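Local coordinates for toll-like receptor 6, Variable lymphocyte receptor B (Mus musculus, PDB 3A79), which probably recognises diacylated lipopeptides of microbes together with TLR2 in innate immunity, here as an ectodomain fused to a hagfish lymphocyte-receptor fragment, at residues G221-C235 with L252-C265. Residues are numbered along the deposited sequence; the frame is centred on the assembly and turned at random.
Sequences GHLQLSNIKLNDENC and LNVTLQHIETTWKC. With NAG (2-acetamido-2-deoxy-beta-D-glucopyranose), chain E; NAG (2-acetamido-2-deoxy-beta-D-glucopyranose), chain F.
Two adjacent parallel strands of a leucine-rich-repeat solenoid, 222-229 beside 252-257 and its continuation 259-261, meet here within the Toll-like receptor part of the fusion; their axes run 4.7 Å apart and nearly parallel. The ladder alternates regularly: Asn253 N gives its hydrogen to Gly221 O, Leu223 N to Asn253 O and Thr255 N to Leu223 O, and the exchange continues to Asn227 N on Gln257 O. Beyond the corner at His258 it resumes, Leu230 N reaching Glu260 O at 2.8 Å and nearly straight (173°).

On one face of the strands the side chains of Ile228 and Leu256 cross at about a right angle, with Ile228 CD1 on Leu256 CG (3.7 Å), while those of Ile228 and Ile259 lie side by side, CB to CG2 at 3.8 Å. Leu238 of helix 235-246 also touches Ile228 on this face. The other face is polar. His222, with CG anti to its backbone N (chi1 -170°), swings its ring across so that ND1 gives a weak hydrogen bond to Asn253 O (3.3 Å). Asn253 ND2 carries an N-linked glycan. A leucine in place of His222 would probably leave Asn253 O without this second donor, only Leu223 N remaining of the two. Next to it, Gln224 CG runs beside Thr255 CB (3.4 Å).

At the far end, Thr262 OG1 donates to Asp232 OD1 from above the carboxylate plane. A disulfide closes the pair where helices 235-246 and 263-273 begin: Cys235 SG and Cys265 SG are bonded at 2.1 Å, with chi3 at 97°, and Leu230 CD1 rests 3.8 Å from Cys265 SG.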
# COMPACT_ATOMS: atom_id res chain seq x y z
N GLY B 221 -35.29 -21.31 -4.16
CA GLY B 221 -34.29 -20.78 -5.07
C GLY B 221 -33.09 -20.28 -4.29
O GLY B 221 -31.94 -20.42 -4.72
N HIS B 222 -33.37 -19.69 -3.14
CA HIS B 222 -32.34 -19.04 -2.36
C HIS B 222 -32.69 -19.17 -0.89
O HIS B 222 -33.75 -18.72 -0.44
CB HIS B 222 -32.25 -17.57 -2.77
CG HIS B 222 -31.06 -16.84 -2.20
ND1 HIS B 222 -29.80 -17.40 -2.15
CD2 HIS B 222 -30.94 -15.59 -1.70
CE1 HIS B 222 -28.96 -16.52 -1.62
NE2 HIS B 222 -29.63 -15.42 -1.34
N LEU B 223 -31.82 -19.84 -0.15
CA LEU B 223 -31.95 -19.89 1.29
C LEU B 223 -31.04 -18.83 1.83
O LEU B 223 -29.93 -18.64 1.32
CB LEU B 223 -31.50 -21.25 1.82
CG LEU B 223 -31.43 -21.28 3.34
CD1 LEU B 223 -32.83 -21.21 3.93
CD2 LEU B 223 -30.72 -22.53 3.76
N GLN B 224 -31.48 -18.11 2.85
CA GLN B 224 -30.62 -17.10 3.43
C GLN B 224 -30.74 -16.97 4.94
O GLN B 224 -31.83 -16.72 5.46
CB GLN B 224 -30.88 -15.76 2.77
CG GLN B 224 -29.74 -14.82 2.97
CD GLN B 224 -30.17 -13.40 2.81
OE1 GLN B 224 -31.06 -13.11 2.00
NE2 GLN B 224 -29.57 -12.50 3.59
N LEU B 225 -29.62 -17.15 5.63
CA LEU B 225 -29.60 -17.15 7.09
C LEU B 225 -28.79 -15.97 7.59
O LEU B 225 -27.71 -15.70 7.06
CB LEU B 225 -28.98 -18.43 7.66
CG LEU B 225 -29.15 -19.82 7.05
CD1 LEU B 225 -28.73 -20.84 8.08
CD2 LEU B 225 -30.56 -20.08 6.59
N SER B 226 -29.28 -15.32 8.64
CA SER B 226 -28.63 -14.15 9.22
C SER B 226 -28.46 -14.27 10.74
O SER B 226 -29.37 -14.72 11.43
CB SER B 226 -29.41 -12.90 8.88
OG SER B 226 -29.52 -12.73 7.47
N ASN B 227 -27.30 -13.84 11.24
CA ASN B 227 -26.96 -13.92 12.66
C ASN B 227 -26.63 -15.35 13.09
O ASN B 227 -27.39 -16.00 13.81
CB ASN B 227 -28.08 -13.34 13.54
CG ASN B 227 -28.41 -11.88 13.22
OD1 ASN B 227 -27.70 -11.20 12.47
ND2 ASN B 227 -29.51 -11.40 13.79
N ILE B 228 -25.48 -15.84 12.64
CA ILE B 228 -25.05 -17.19 12.95
C ILE B 228 -23.77 -17.15 13.77
O ILE B 228 -22.71 -16.81 13.26
CB ILE B 228 -24.76 -17.96 11.66
CG1 ILE B 228 -25.91 -17.77 10.68
CG2 ILE B 228 -24.51 -19.44 11.97
CD1 ILE B 228 -25.58 -18.23 9.29
N LYS B 229 -23.88 -17.51 15.05
CA LYS B 229 -22.72 -17.54 15.94
C LYS B 229 -22.41 -18.96 16.36
O LYS B 229 -23.21 -19.60 17.05
CB LYS B 229 -23.00 -16.69 17.18
CG LYS B 229 -21.88 -16.65 18.20
CD LYS B 229 -22.32 -15.82 19.41
CE LYS B 229 -21.17 -15.46 20.34
NZ LYS B 229 -21.52 -14.23 21.13
N LEU B 230 -21.24 -19.46 15.97
CA LEU B 230 -20.88 -20.86 16.22
C LEU B 230 -19.53 -21.01 16.88
O LEU B 230 -18.57 -20.32 16.52
CB LEU B 230 -20.87 -21.64 14.92
CG LEU B 230 -22.03 -21.39 13.97
CD1 LEU B 230 -21.66 -21.77 12.55
CD2 LEU B 230 -23.24 -22.16 14.45
N ASN B 231 -19.45 -21.91 17.85
CA ASN B 231 -18.17 -22.49 18.21
C ASN B 231 -18.15 -23.94 17.74
O ASN B 231 -18.88 -24.30 16.82
CB ASN B 231 -17.88 -22.37 19.71
CG ASN B 231 -19.12 -22.49 20.56
OD1 ASN B 231 -19.82 -23.49 20.50
ND2 ASN B 231 -19.39 -21.47 21.36
N ASP B 232 -17.31 -24.78 18.33
CA ASP B 232 -17.26 -26.17 17.90
C ASP B 232 -18.39 -26.98 18.53
O ASP B 232 -18.87 -27.96 17.95
CB ASP B 232 -15.91 -26.79 18.24
CG ASP B 232 -14.75 -25.91 17.81
OD1 ASP B 232 -14.77 -25.43 16.66
OD2 ASP B 232 -13.83 -25.70 18.63
N GLU B 233 -18.85 -26.53 19.70
CA GLU B 233 -19.88 -27.21 20.48
C GLU B 233 -21.30 -27.12 19.89
O GLU B 233 -22.16 -27.93 20.24
CB GLU B 233 -19.90 -26.69 21.92
CG GLU B 233 -18.69 -27.10 22.75
CD GLU B 233 -18.98 -27.11 24.25
OE1 GLU B 233 -19.85 -26.33 24.70
OE2 GLU B 233 -18.33 -27.90 24.99
N ASN B 234 -21.53 -26.14 19.02
CA ASN B 234 -22.84 -25.99 18.37
C ASN B 234 -22.74 -25.96 16.86
O ASN B 234 -23.73 -25.67 16.17
CB ASN B 234 -23.59 -24.76 18.88
CG ASN B 234 -23.09 -23.46 18.26
OD1 ASN B 234 -21.90 -23.30 17.99
ND2 ASN B 234 -24.00 -22.53 18.02
N CYS B 235 -21.54 -26.24 16.34
CA CYS B 235 -21.31 -26.33 14.90
C CYS B 235 -22.32 -27.27 14.26
O CYS B 235 -23.01 -26.90 13.31
CB CYS B 235 -19.88 -26.80 14.59
SG CYS B 235 -19.34 -26.55 12.86
N LEU B 252 -30.02 -24.54 -5.74
CA LEU B 252 -30.40 -23.35 -5.00
C LEU B 252 -29.15 -22.61 -4.56
O LEU B 252 -28.07 -23.18 -4.48
CB LEU B 252 -31.26 -23.68 -3.78
CG LEU B 252 -30.57 -24.08 -2.46
CD1 LEU B 252 -31.49 -23.83 -1.28
CD2 LEU B 252 -30.12 -25.53 -2.47
N ASN B 253 -29.31 -21.32 -4.30
CA ASN B 253 -28.24 -20.52 -3.76
C ASN B 253 -28.35 -20.49 -2.24
O ASN B 253 -29.43 -20.62 -1.68
CB ASN B 253 -28.30 -19.10 -4.36
CG ASN B 253 -28.16 -19.09 -5.88
OD1 ASN B 253 -27.55 -19.99 -6.47
ND2 ASN B 253 -28.71 -18.05 -6.52
N VAL B 254 -27.21 -20.35 -1.57
CA VAL B 254 -27.19 -20.19 -0.12
C VAL B 254 -26.39 -18.94 0.28
O VAL B 254 -25.31 -18.67 -0.25
CB VAL B 254 -26.67 -21.46 0.60
CG1 VAL B 254 -26.38 -21.19 2.06
CG2 VAL B 254 -27.69 -22.56 0.49
N THR B 255 -26.95 -18.17 1.21
CA THR B 255 -26.27 -17.00 1.71
C THR B 255 -26.21 -16.97 3.23
O THR B 255 -27.24 -17.00 3.91
CB THR B 255 -26.94 -15.74 1.21
OG1 THR B 255 -26.81 -15.69 -0.21
CG2 THR B 255 -26.30 -14.52 1.82
N LEU B 256 -24.99 -16.92 3.75
CA LEU B 256 -24.74 -16.79 5.18
C LEU B 256 -24.35 -15.33 5.51
O LEU B 256 -23.42 -14.80 4.93
CB LEU B 256 -23.62 -17.76 5.58
CG LEU B 256 -24.02 -19.17 6.05
CD1 LEU B 256 -25.30 -19.67 5.39
CD2 LEU B 256 -22.87 -20.20 5.88
N GLN B 257 -25.08 -14.68 6.42
CA GLN B 257 -24.80 -13.28 6.80
C GLN B 257 -24.48 -13.15 8.27
O GLN B 257 -25.17 -13.70 9.12
CB GLN B 257 -25.99 -12.38 6.50
CG GLN B 257 -25.79 -11.43 5.36
CD GLN B 257 -27.02 -10.57 5.12
OE1 GLN B 257 -27.69 -10.71 4.10
NE2 GLN B 257 -27.33 -9.69 6.08
N HIS B 258 -23.42 -12.41 8.58
CA HIS B 258 -23.02 -12.22 9.96
C HIS B 258 -22.64 -13.49 10.74
O HIS B 258 -22.99 -13.63 11.91
CB HIS B 258 -24.12 -11.45 10.68
CG HIS B 258 -24.68 -10.34 9.86
ND1 HIS B 258 -25.99 -10.31 9.44
CD2 HIS B 258 -24.10 -9.23 9.36
CE1 HIS B 258 -26.20 -9.22 8.72
NE2 HIS B 258 -25.07 -8.55 8.65
N ILE B 259 -21.90 -14.39 10.10
CA ILE B 259 -21.44 -15.63 10.73
C ILE B 259 -20.15 -15.39 11.49
O ILE B 259 -19.13 -15.07 10.90
CB ILE B 259 -21.10 -16.71 9.69
CG1 ILE B 259 -21.95 -16.53 8.44
CG2 ILE B 259 -21.27 -18.10 10.27
CD1 ILE B 259 -21.39 -15.50 7.51
N GLU B 260 -20.19 -15.56 12.81
CA GLU B 260 -18.97 -15.61 13.59
C GLU B 260 -18.75 -17.05 13.93
O GLU B 260 -19.61 -17.68 14.54
CB GLU B 260 -19.12 -14.83 14.88
CG GLU B 260 -18.18 -15.33 15.96
CD GLU B 260 -18.61 -14.92 17.34
OE1 GLU B 260 -18.46 -15.74 18.28
OE2 GLU B 260 -19.11 -13.78 17.48
N THR B 261 -17.60 -17.59 13.55
CA THR B 261 -17.42 -19.03 13.65
C THR B 261 -15.96 -19.40 13.85
O THR B 261 -15.07 -18.65 13.49
CB THR B 261 -17.97 -19.75 12.39
OG1 THR B 261 -17.18 -20.90 12.10
CG2 THR B 261 -17.89 -18.86 11.17
N THR B 262 -15.72 -20.55 14.46
CA THR B 262 -14.40 -21.16 14.46
C THR B 262 -13.87 -21.37 13.05
O THR B 262 -14.64 -21.38 12.09
CB THR B 262 -14.44 -22.53 15.15
OG1 THR B 262 -14.57 -22.34 16.56
CG2 THR B 262 -13.16 -23.30 14.90
N TRP B 263 -12.57 -21.54 12.90
CA TRP B 263 -12.04 -21.99 11.62
C TRP B 263 -12.42 -23.45 11.39
O TRP B 263 -12.91 -23.80 10.32
CB TRP B 263 -10.53 -21.76 11.49
CG TRP B 263 -10.03 -22.13 10.12
CD1 TRP B 263 -9.08 -23.08 9.81
CD2 TRP B 263 -10.50 -21.61 8.87
NE1 TRP B 263 -8.93 -23.16 8.44
CE2 TRP B 263 -9.79 -22.26 7.85
CE3 TRP B 263 -11.47 -20.65 8.52
CZ2 TRP B 263 -9.99 -21.98 6.49
CZ3 TRP B 263 -11.67 -20.38 7.17
CH2 TRP B 263 -10.93 -21.04 6.18
N LYS B 264 -12.20 -24.30 12.41
CA LYS B 264 -12.61 -25.71 12.35
C LYS B 264 -14.03 -25.84 11.80
O LYS B 264 -14.31 -26.67 10.93
CB LYS B 264 -12.53 -26.36 13.74
CG LYS B 264 -12.72 -27.87 13.79
CD LYS B 264 -12.38 -28.41 15.19
CE LYS B 264 -11.74 -29.82 15.17
NZ LYS B 264 -12.68 -30.96 15.46
N CYS B 265 -14.92 -25.00 12.31
CA CYS B 265 -16.33 -25.06 11.95
C CYS B 265 -16.57 -24.51 10.55
O CYS B 265 -17.54 -24.89 9.89
CB CYS B 265 -17.19 -24.32 12.98
SG CYS B 265 -18.99 -24.53 12.74
C1 NAG E . -28.56 -18.12 -7.96
C2 NAG E . -29.83 -17.44 -8.52
C3 NAG E . -29.70 -16.58 -9.79
C4 NAG E . -28.28 -16.16 -10.17
C5 NAG E . -27.21 -17.12 -9.71
C6 NAG E . -25.91 -16.36 -9.77
C7 NAG E . -30.70 -19.71 -9.04
C8 NAG E . -29.72 -20.11 -10.12
N2 NAG E . -30.88 -18.41 -8.81
O3 NAG E . -30.47 -15.42 -9.62
O4 NAG E . -28.20 -15.96 -11.57
O5 NAG E . -27.36 -17.50 -8.36
O6 NAG E . -26.06 -15.20 -8.97
O7 NAG E . -31.33 -20.56 -8.41
C1 NAG F . -21.17 -8.44 11.39
C2 NAG F . -22.11 -7.24 11.52
C3 NAG F . -22.42 -6.82 12.95
C4 NAG F . -22.48 -7.97 13.95
C5 NAG F . -21.51 -9.12 13.67
C6 NAG F . -21.89 -10.32 14.53
C7 NAG F . -22.18 -5.54 9.75
C8 NAG F . -21.27 -5.02 8.67
N2 NAG F . -21.59 -6.08 10.82
O3 NAG F . -23.68 -6.18 12.93
O4 NAG F . -22.25 -7.46 15.26
O5 NAG F . -21.50 -9.48 12.30
O6 NAG F . -21.00 -11.40 14.31
O7 NAG F . -23.40 -5.43 9.59